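Local coordinates for predicted protein (Phaeodactylum tricornutum CCAP 1055/1, PDB 5Z5M), which probably converts 5-hydroxyisourate to (S)-allantoin in urate degradation, through fused 5-hydroxyisourate hydrolase and OHCU decarboxylase activities, at residues F238-G250 / D267-D280. Sequence-based numbering, arbitrary orientation.
Sequences FTVGQYEWTFFCG and DTIPLRFGIDNPDD
Phe273 holds CG between its backbone N and carbonyl carbon (chi1 70°), which swings its ring toward strand 241-248, whereas Tyr243 and Trp245 turn CG beside their backbone N. The Phe273 ring thus lies between the two: Tyr243 CB sits over one face in a CH-pi contact, 3.7 Å from Phe273 CZ, and Phe273 CE1 reaches over a face of the indole, 3.5 Å from Trp245 NE1. The Phe273 plane is inclined by only 23° to the Tyr243 ring and little more to the indole, but both pairs are so offset that they hardly overlap. Ile275 CD1 continues this apolar row, wedged 3.5 Å from both Tyr243 CE1 and Phe238 CE1. On the other sheet face, Arg272 bends at chi3 (-55°) into a salt bridge, NE (3.1 Å) and NH2 (3.2 Å) both donating to Glu244 OE2, carboxylate and guanidinium almost coplanar. Paired backbone bonds from Gly241–Ile275 to Phe247–Ile269 make an antiparallel ladder. Beyond it, Asp267 O accepts from Gly250 N (3.0 Å) in helix 249-256. Within the transthyretin-like domain, strand 200-207 flanks 241-248 across from 268-275, the Gly274 backbone hydrogen-bonds to the second subunit, and strands 182-189 and 281-289 pack against the aromatic face.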
ATOM      1  N   PHE A 238     -13.352  -5.637 -24.416  1.00 13.51           N
ATOM      2  CA  PHE A 238     -12.084  -5.305 -23.768  1.00 13.89           C
ATOM      3  C   PHE A 238     -11.238  -4.498 -24.743  1.00 21.08           C
ATOM      4  O   PHE A 238     -10.373  -5.046 -25.429  1.00 17.54           O
ATOM      5  CB  PHE A 238     -11.344  -6.568 -23.312  1.00 17.36           C
ATOM      6  CG  PHE A 238     -10.062  -6.292 -22.553  1.00 13.00           C
ATOM      7  CD1 PHE A 238     -10.096  -5.833 -21.248  1.00 22.13           C
ATOM      8  CD2 PHE A 238      -8.825  -6.507 -23.147  1.00 14.65           C
ATOM      9  CE1 PHE A 238      -8.921  -5.586 -20.545  1.00 17.94           C
ATOM     10  CE2 PHE A 238      -7.650  -6.259 -22.453  1.00 17.03           C
ATOM     11  CZ  PHE A 238      -7.701  -5.804 -21.149  1.00 13.39           C
ATOM     12  N   THR A 239     -11.499  -3.194 -24.807  1.00 16.46           N
ATOM     13  CA  THR A 239     -10.884  -2.336 -25.813  1.00 13.81           C
ATOM     14  C   THR A 239      -9.999  -1.262 -25.185  1.00 18.72           C
ATOM     15  O   THR A 239     -10.233  -0.843 -24.054  1.00 11.87           O
ATOM     16  CB  THR A 239     -11.953  -1.649 -26.684  1.00 14.18           C
ATOM     17  OG1 THR A 239     -12.841  -0.895 -25.845  1.00 18.94           O
ATOM     18  CG2 THR A 239     -12.758  -2.683 -27.450  1.00 19.19           C
ATOM     19  N   VAL A 240      -8.982  -0.829 -25.928  1.00 11.82           N
ATOM     20  CA  VAL A 240      -8.097   0.246 -25.488  1.00 11.88           C
ATOM     21  C   VAL A 240      -8.905   1.496 -25.140  1.00 12.01           C
ATOM     22  O   VAL A 240      -9.803   1.894 -25.885  1.00 10.68           O
ATOM     23  CB  VAL A 240      -7.043   0.580 -26.571  1.00 14.46           C
ATOM     24  CG1 VAL A 240      -6.263   1.844 -26.208  1.00 19.21           C
ATOM     25  CG2 VAL A 240      -6.100  -0.598 -26.768  1.00 14.60           C
ATOM     26  N   GLY A 241      -8.601   2.097 -23.993  1.00 11.44           N
ATOM     27  CA  GLY A 241      -9.280   3.307 -23.568  1.00 17.41           C
ATOM     28  C   GLY A 241      -9.170   3.560 -22.079  1.00 11.97           C
ATOM     29  O   GLY A 241      -8.428   2.876 -21.376  1.00  8.85           O
ATOM     30  N   GLN A 242      -9.905   4.557 -21.597  1.00  7.62           N
ATOM     31  CA  GLN A 242      -9.902   4.876 -20.182  1.00  8.63           C
ATOM     32  C   GLN A 242     -11.181   4.379 -19.527  1.00  9.96           C
ATOM     33  O   GLN A 242     -12.271   4.537 -20.076  1.00 11.61           O
ATOM     34  CB  GLN A 242      -9.747   6.384 -19.970  1.00 14.12           C
ATOM     35  CG  GLN A 242      -9.530   6.773 -18.533  1.00 19.88           C
ATOM     36  CD  GLN A 242      -9.371   8.272 -18.353  1.00 25.17           C
ATOM     37  OE1 GLN A 242     -10.119   9.065 -18.930  1.00 24.45           O
ATOM     38  NE2 GLN A 242      -8.383   8.668 -17.558  1.00 23.09           N
ATOM     39  N   TYR A 243     -11.042   3.779 -18.350  1.00  5.79           N
ATOM     40  CA  TYR A 243     -12.179   3.218 -17.616  1.00  7.98           C
ATOM     41  C   TYR A 243     -12.252   3.738 -16.180  1.00  9.77           C
ATOM     42  O   TYR A 243     -11.294   4.325 -15.674  1.00  7.72           O
ATOM     43  CB  TYR A 243     -12.097   1.686 -17.606  1.00 10.34           C
ATOM     44  CG  TYR A 243     -12.217   1.039 -18.972  1.00 15.59           C
ATOM     45  CD1 TYR A 243     -11.144   1.034 -19.858  1.00  8.38           C
ATOM     46  CD2 TYR A 243     -13.397   0.417 -19.370  1.00  8.91           C
ATOM     47  CE1 TYR A 243     -11.247   0.451 -21.111  1.00 13.24           C
ATOM     48  CE2 TYR A 243     -13.511  -0.173 -20.626  1.00 13.73           C
ATOM     49  CZ  TYR A 243     -12.431  -0.159 -21.488  1.00 10.88           C
ATOM     50  OH  TYR A 243     -12.528  -0.741 -22.735  1.00 13.24           O
ATOM     51  N   GLU A 244     -13.384   3.504 -15.522  1.00  7.72           N
ATOM     52  CA  GLU A 244     -13.510   3.813 -14.104  1.00 11.09           C
ATOM     53  C   GLU A 244     -14.376   2.783 -13.379  1.00  9.51           C
ATOM     54  O   GLU A 244     -15.533   2.571 -13.746  1.00  9.35           O
ATOM     55  CB  GLU A 244     -14.094   5.218 -13.917  1.00 15.10           C
ATOM     56  CG  GLU A 244     -14.165   5.675 -12.479  1.00 16.87           C
ATOM     57  CD  GLU A 244     -14.576   7.135 -12.349  1.00 39.24           C
ATOM     58  OE1 GLU A 244     -15.626   7.404 -11.723  1.00 45.72           O
ATOM     59  OE2 GLU A 244     -13.842   8.011 -12.860  1.00 22.25           O
ATOM     60  N   TRP A 245     -13.798   2.118 -12.376  1.00  7.22           N
ATOM     61  CA  TRP A 245     -14.586   1.332 -11.435  1.00  5.86           C
ATOM     62  C   TRP A 245     -15.297   2.282 -10.488  1.00 10.82           C
ATOM     63  O   TRP A 245     -14.817   3.383 -10.221  1.00 12.01           O
ATOM     64  CB  TRP A 245     -13.740   0.389 -10.570  1.00  9.59           C
ATOM     65  CG  TRP A 245     -12.938  -0.719 -11.215  1.00 13.48           C
ATOM     66  CD1 TRP A 245     -11.576  -0.804 -11.261  1.00 13.90           C
ATOM     67  CD2 TRP A 245     -13.435  -1.934 -11.804  1.00  9.07           C
ATOM     68  NE1 TRP A 245     -11.193  -1.972 -11.872  1.00 13.37           N
ATOM     69  CE2 TRP A 245     -12.313  -2.682 -12.221  1.00 13.36           C
ATOM     70  CE3 TRP A 245     -14.714  -2.445 -12.048  1.00  7.30           C
ATOM     71  CZ2 TRP A 245     -12.429  -3.913 -12.864  1.00 10.93           C
ATOM     72  CZ3 TRP A 245     -14.826  -3.678 -12.688  1.00  7.60           C
ATOM     73  CH2 TRP A 245     -13.689  -4.393 -13.087  1.00 10.29           C
ATOM     74  N   THR A 246     -16.421   1.831  -9.953  1.00  5.88           N
ATOM     75  CA  THR A 246     -17.027   2.461  -8.792  1.00  8.91           C
ATOM     76  C   THR A 246     -17.229   1.375  -7.747  1.00  9.03           C
ATOM     77  O   THR A 246     -18.016   0.457  -7.956  1.00  9.07           O
ATOM     78  CB  THR A 246     -18.374   3.146  -9.124  1.00 17.68           C
ATOM     79  OG1 THR A 246     -18.172   4.158 -10.119  1.00 14.84           O
ATOM     80  CG2 THR A 246     -18.960   3.790  -7.876  1.00 15.40           C
ATOM     81  N   PHE A 247     -16.478   1.448  -6.652  1.00  6.73           N
ATOM     82  CA  PHE A 247     -16.611   0.479  -5.572  1.00  5.96           C
ATOM     83  C   PHE A 247     -17.512   1.036  -4.478  1.00  9.04           C
ATOM     84  O   PHE A 247     -17.227   2.093  -3.912  1.00 11.17           O
ATOM     85  CB  PHE A 247     -15.247   0.123  -4.980  1.00  4.77           C
ATOM     86  CG  PHE A 247     -14.313  -0.534  -5.956  1.00  8.07           C
ATOM     87  CD1 PHE A 247     -14.345  -1.905  -6.150  1.00  9.44           C
ATOM     88  CD2 PHE A 247     -13.391   0.219  -6.662  1.00  6.86           C
ATOM     89  CE1 PHE A 247     -13.475  -2.520  -7.043  1.00  6.36           C
ATOM     90  CE2 PHE A 247     -12.520  -0.381  -7.550  1.00  7.13           C
ATOM     91  CZ  PHE A 247     -12.564  -1.759  -7.746  1.00 11.48           C
ATOM     92  N   PHE A 248     -18.597   0.334  -4.173  1.00 10.05           N
ATOM     93  CA  PHE A 248     -19.513   0.814  -3.139  1.00  7.07           C
ATOM     94  C   PHE A 248     -19.126   0.229  -1.787  1.00 12.62           C
ATOM     95  O   PHE A 248     -19.798  -0.656  -1.262  1.00 15.08           O
ATOM     96  CB  PHE A 248     -20.962   0.474  -3.506  1.00  9.08           C
ATOM     97  CG  PHE A 248     -21.463   1.225  -4.708  1.00 15.66           C
ATOM     98  CD1 PHE A 248     -21.303   0.708  -5.981  1.00 11.79           C
ATOM     99  CD2 PHE A 248     -22.057   2.469  -4.563  1.00 20.85           C
ATOM    100  CE1 PHE A 248     -21.750   1.405  -7.093  1.00 17.79           C
ATOM    101  CE2 PHE A 248     -22.501   3.172  -5.665  1.00 18.69           C
ATOM    102  CZ  PHE A 248     -22.346   2.642  -6.932  1.00 17.30           C
ATOM    103  N   CYS A 249     -18.033   0.742  -1.226  1.00  9.77           N
ATOM    104  CA  CYS A 249     -17.443   0.167  -0.023  1.00  9.61           C
ATOM    105  C   CYS A 249     -18.225   0.491   1.238  1.00 12.29           C
ATOM    106  O   CYS A 249     -18.171  -0.260   2.210  1.00 15.19           O
ATOM    107  CB  CYS A 249     -16.004   0.640   0.142  1.00 19.17           C
ATOM    108  SG  CYS A 249     -14.937   0.067  -1.169  1.00 23.14           S
ATOM    109  N   GLY A 250     -18.929   1.619   1.224  1.00 16.66           N
ATOM    110  CA  GLY A 250     -19.746   2.017   2.357  1.00 12.64           C
ATOM    111  C   GLY A 250     -20.788   0.974   2.711  1.00 11.44           C
ATOM    112  O   GLY A 250     -20.968   0.641   3.884  1.00 15.50           O
ATOM    113  N   ASP A 267     -16.458   5.771   1.417  1.00 14.22           N
ATOM    114  CA  ASP A 267     -17.645   4.963   1.160  1.00 23.65           C
ATOM    115  C   ASP A 267     -17.653   4.532  -0.302  1.00 20.14           C
ATOM    116  O   ASP A 267     -17.379   3.376  -0.610  1.00 29.00           O
ATOM    117  CB  ASP A 267     -18.938   5.705   1.540  1.00 22.97           C
ATOM    118  CG  ASP A 267     -18.986   7.133   1.029  1.00 32.27           C
ATOM    119  OD1 ASP A 267     -18.399   7.416  -0.035  1.00 45.56           O
ATOM    120  OD2 ASP A 267     -19.630   7.975   1.693  1.00 50.18           O
ATOM    121  N   THR A 268     -17.926   5.465  -1.205  1.00 16.34           N
ATOM    122  CA  THR A 268     -17.878   5.162  -2.630  1.00 11.96           C
ATOM    123  C   THR A 268     -16.507   5.522  -3.212  1.00 13.56           C
ATOM    124  O   THR A 268     -16.080   6.667  -3.137  1.00 19.65           O
ATOM    125  CB  THR A 268     -18.984   5.914  -3.385  1.00 29.62           C
ATOM    126  OG1 THR A 268     -20.260   5.580  -2.820  1.00 34.02           O
ATOM    127  CG2 THR A 268     -18.970   5.541  -4.846  1.00 28.53           C
ATOM    128  N   ILE A 269     -15.822   4.540  -3.793  1.00 12.00           N
ATOM    129  CA  ILE A 269     -14.464   4.753  -4.295  1.00  8.84           C
ATOM    130  C   ILE A 269     -14.387   4.637  -5.811  1.00 11.27           C
ATOM    131  O   ILE A 269     -14.656   3.565  -6.371  1.00 10.88           O
ATOM    132  CB  ILE A 269     -13.464   3.748  -3.685  1.00 10.84           C
ATOM    133  CG1 ILE A 269     -13.419   3.882  -2.163  1.00 17.51           C
ATOM    134  CG2 ILE A 269     -12.063   3.927  -4.299  1.00 13.86           C
ATOM    135  CD1 ILE A 269     -12.430   2.932  -1.504  1.00 19.28           C
ATOM    136  N   PRO A 270     -14.033   5.741  -6.485  1.00 11.88           N
ATOM    137  CA  PRO A 270     -13.751   5.671  -7.920  1.00 14.12           C
ATOM    138  C   PRO A 270     -12.320   5.192  -8.169  1.00 16.96           C
ATOM    139  O   PRO A 270     -11.412   5.553  -7.416  1.00 11.83           O
ATOM    140  CB  PRO A 270     -13.940   7.117  -8.379  1.00 20.37           C
ATOM    141  CG  PRO A 270     -13.506   7.918  -7.195  1.00 14.77           C
ATOM    142  CD  PRO A 270     -13.951   7.126  -5.976  1.00  9.08           C
ATOM    143  N   LEU A 271     -12.134   4.369  -9.193  1.00 12.18           N
ATOM    144  CA  LEU A 271     -10.806   3.895  -9.574  1.00 12.50           C
ATOM    145  C   LEU A 271     -10.653   4.053 -11.074  1.00  9.05           C
ATOM    146  O   LEU A 271     -11.151   3.231 -11.846  1.00 10.65           O
ATOM    147  CB  LEU A 271     -10.595   2.433  -9.159  1.00 16.48           C
ATOM    148  CG  LEU A 271      -9.199   2.021  -8.677  1.00 16.80           C
ATOM    149  CD1 LEU A 271      -8.834   2.811  -7.438  1.00 33.67           C
ATOM    150  CD2 LEU A 271      -9.125   0.517  -8.387  1.00 10.02           C
ATOM    151  N   ARG A 272      -9.968   5.119 -11.474  1.00  7.75           N
ATOM    152  CA  ARG A 272      -9.796   5.476 -12.878  1.00  5.41           C
ATOM    153  C   ARG A 272      -8.501   4.868 -13.424  1.00 13.60           C
ATOM    154  O   ARG A 272      -7.446   4.991 -12.796  1.00  6.17           O
ATOM    155  CB  ARG A 272      -9.786   7.002 -13.022  1.00 14.71           C
ATOM    156  CG  ARG A 272      -9.807   7.534 -14.443  1.00 12.11           C
ATOM    157  CD  ARG A 272      -9.992   9.051 -14.420  1.00 16.78           C
ATOM    158  NE  ARG A 272     -11.187   9.432 -13.671  1.00 20.15           N
ATOM    159  CZ  ARG A 272     -11.464  10.671 -13.271  1.00 23.11           C
ATOM    160  NH1 ARG A 272     -10.633  11.660 -13.548  1.00 20.58           N
ATOM    161  NH2 ARG A 272     -12.576  10.922 -12.590  1.00 21.06           N
ATOM    162  N   PHE A 273      -8.586   4.205 -14.577  1.00  8.47           N
ATOM    163  CA  PHE A 273      -7.429   3.519 -15.153  1.00 11.35           C
ATOM    164  C   PHE A 273      -7.514   3.331 -16.671  1.00  7.56           C
ATOM    165  O   PHE A 273      -8.596   3.364 -17.267  1.00  9.62           O
ATOM    166  CB  PHE A 273      -7.235   2.156 -14.479  1.00  8.87           C
ATOM    167  CG  PHE A 273      -8.304   1.151 -14.819  1.00  7.94           C
ATOM    168  CD1 PHE A 273      -9.521   1.164 -14.159  1.00  6.06           C
ATOM    169  CD2 PHE A 273      -8.088   0.198 -15.798  1.00  7.84           C
ATOM    170  CE1 PHE A 273     -10.506   0.239 -14.464  1.00 12.21           C
ATOM    171  CE2 PHE A 273      -9.069  -0.730 -16.111  1.00 14.53           C
ATOM    172  CZ  PHE A 273     -10.277  -0.711 -15.444  1.00 10.97           C
ATOM    173  N   GLY A 274      -6.357   3.121 -17.292  1.00  7.66           N
ATOM    174  CA  GLY A 274      -6.290   2.949 -18.728  1.00  8.27           C
ATOM    175  C   GLY A 274      -5.925   1.532 -19.114  1.00 15.73           C
ATOM    176  O   GLY A 274      -5.154   0.871 -18.412  1.00  8.53           O
ATOM    177  N   ILE A 275      -6.498   1.070 -20.223  1.00  8.13           N
ATOM    178  CA  ILE A 275      -6.132  -0.205 -20.834  1.00  7.58           C
ATOM    179  C   ILE A 275      -5.407   0.062 -22.155  1.00  7.00           C
ATOM    180  O   ILE A 275      -5.931   0.739 -23.032  1.00  9.68           O
ATOM    181  CB  ILE A 275      -7.358  -1.097 -21.075  1.00 10.51           C
ATOM    182  CG1 ILE A 275      -7.930  -1.567 -19.728  1.00 11.72           C
ATOM    183  CG2 ILE A 275      -6.985  -2.307 -21.956  1.00  6.68           C
ATOM    184  CD1 ILE A 275      -9.310  -2.167 -19.833  1.00 19.12           C
ATOM    185  N   ASP A 276      -4.199  -0.467 -22.291  1.00  6.75           N
ATOM    186  CA  ASP A 276      -3.354  -0.128 -23.433  1.00  8.81           C
ATOM    187  C   ASP A 276      -3.200  -1.269 -24.449  1.00  9.05           C
ATOM    188  O   ASP A 276      -2.809  -1.030 -25.587  1.00 11.10           O
ATOM    189  CB  ASP A 276      -1.974   0.305 -22.941  1.00  8.02           C
ATOM    190  CG  ASP A 276      -1.075   0.791 -24.069  1.00 20.67           C
ATOM    191  OD1 ASP A 276      -1.413   1.813 -24.707  1.00 18.54           O
ATOM    192  OD2 ASP A 276      -0.036   0.144 -24.324  1.00 20.51           O
ATOM    193  N   ASN A 277      -3.503  -2.499 -24.049  1.00  7.14           N
ATOM    194  CA  ASN A 277      -3.244  -3.655 -24.913  1.00  8.93           C
ATOM    195  C   ASN A 277      -4.371  -4.689 -24.840  1.00 10.76           C
ATOM    196  O   ASN A 277      -4.538  -5.361 -23.828  1.00 11.37           O
ATOM    197  CB  ASN A 277      -1.896  -4.299 -24.541  1.00 12.13           C
ATOM    198  CG  ASN A 277      -1.505  -5.451 -25.471  1.00 11.65           C
ATOM    199  OD1 ASN A 277      -2.331  -5.987 -26.201  1.00 16.35           O
ATOM    200  ND2 ASN A 277      -0.231  -5.830 -25.438  1.00 10.96           N
ATOM    201  N   PRO A 278      -5.123  -4.839 -25.940  1.00 11.36           N
ATOM    202  CA  PRO A 278      -6.302  -5.711 -25.981  1.00 18.62           C
ATOM    203  C   PRO A 278      -5.978  -7.208 -25.908  1.00  9.77           C
ATOM    204  O   PRO A 278      -6.904  -8.001 -25.735  1.00  8.05           O
ATOM    205  CB  PRO A 278      -6.949  -5.358 -27.324  1.00 17.82           C
ATOM    206  CG  PRO A 278      -5.843  -4.818 -28.160  1.00 15.65           C
ATOM    207  CD  PRO A 278      -4.886  -4.151 -27.222  1.00 14.98           C
ATOM    208  N   ASP A 279      -4.703  -7.572 -26.052  1.00 11.02           N
ATOM    209  CA  ASP A 279      -4.245  -8.956 -25.895  1.00 13.64           C
ATOM    210  C   ASP A 279      -4.080  -9.380 -24.438  1.00 13.68           C
ATOM    211  O   ASP A 279      -4.127 -10.572 -24.122  1.00 17.00           O
ATOM    212  CB  ASP A 279      -2.898  -9.168 -26.597  1.00 11.58           C
ATOM    213  CG  ASP A 279      -3.006  -9.174 -28.108  1.00 18.40           C
ATOM    214  OD1 ASP A 279      -4.044  -9.629 -28.643  1.00 16.55           O
ATOM    215  OD2 ASP A 279      -2.027  -8.748 -28.761  1.00 21.40           O
ATOM    216  N   ASP A 280      -3.861  -8.405 -23.557  1.00 13.69           N
ATOM    217  CA  ASP A 280      -3.414  -8.690 -22.192  1.00  8.82           C
ATOM    218  C   ASP A 280      -4.527  -9.007 -21.207  1.00 12.85           C
ATOM    219  O   ASP A 280      -5.669  -8.581 -21.377  1.00 10.80           O
ATOM    220  CB  ASP A 280      -2.610  -7.509 -21.637  1.00 16.28           C
ATOM    221  CG  ASP A 280      -1.208  -7.434 -22.203  1.00 30.13           C
ATOM    222  OD1 ASP A 280      -0.769  -8.408 -22.851  1.00 22.80           O
ATOM    223  OD2 ASP A 280      -0.541  -6.400 -21.991  1.00 33.32           O
TER
HETATM  224  O   HOH W   1      -9.589  -7.764 -26.196  1.00 14.81           O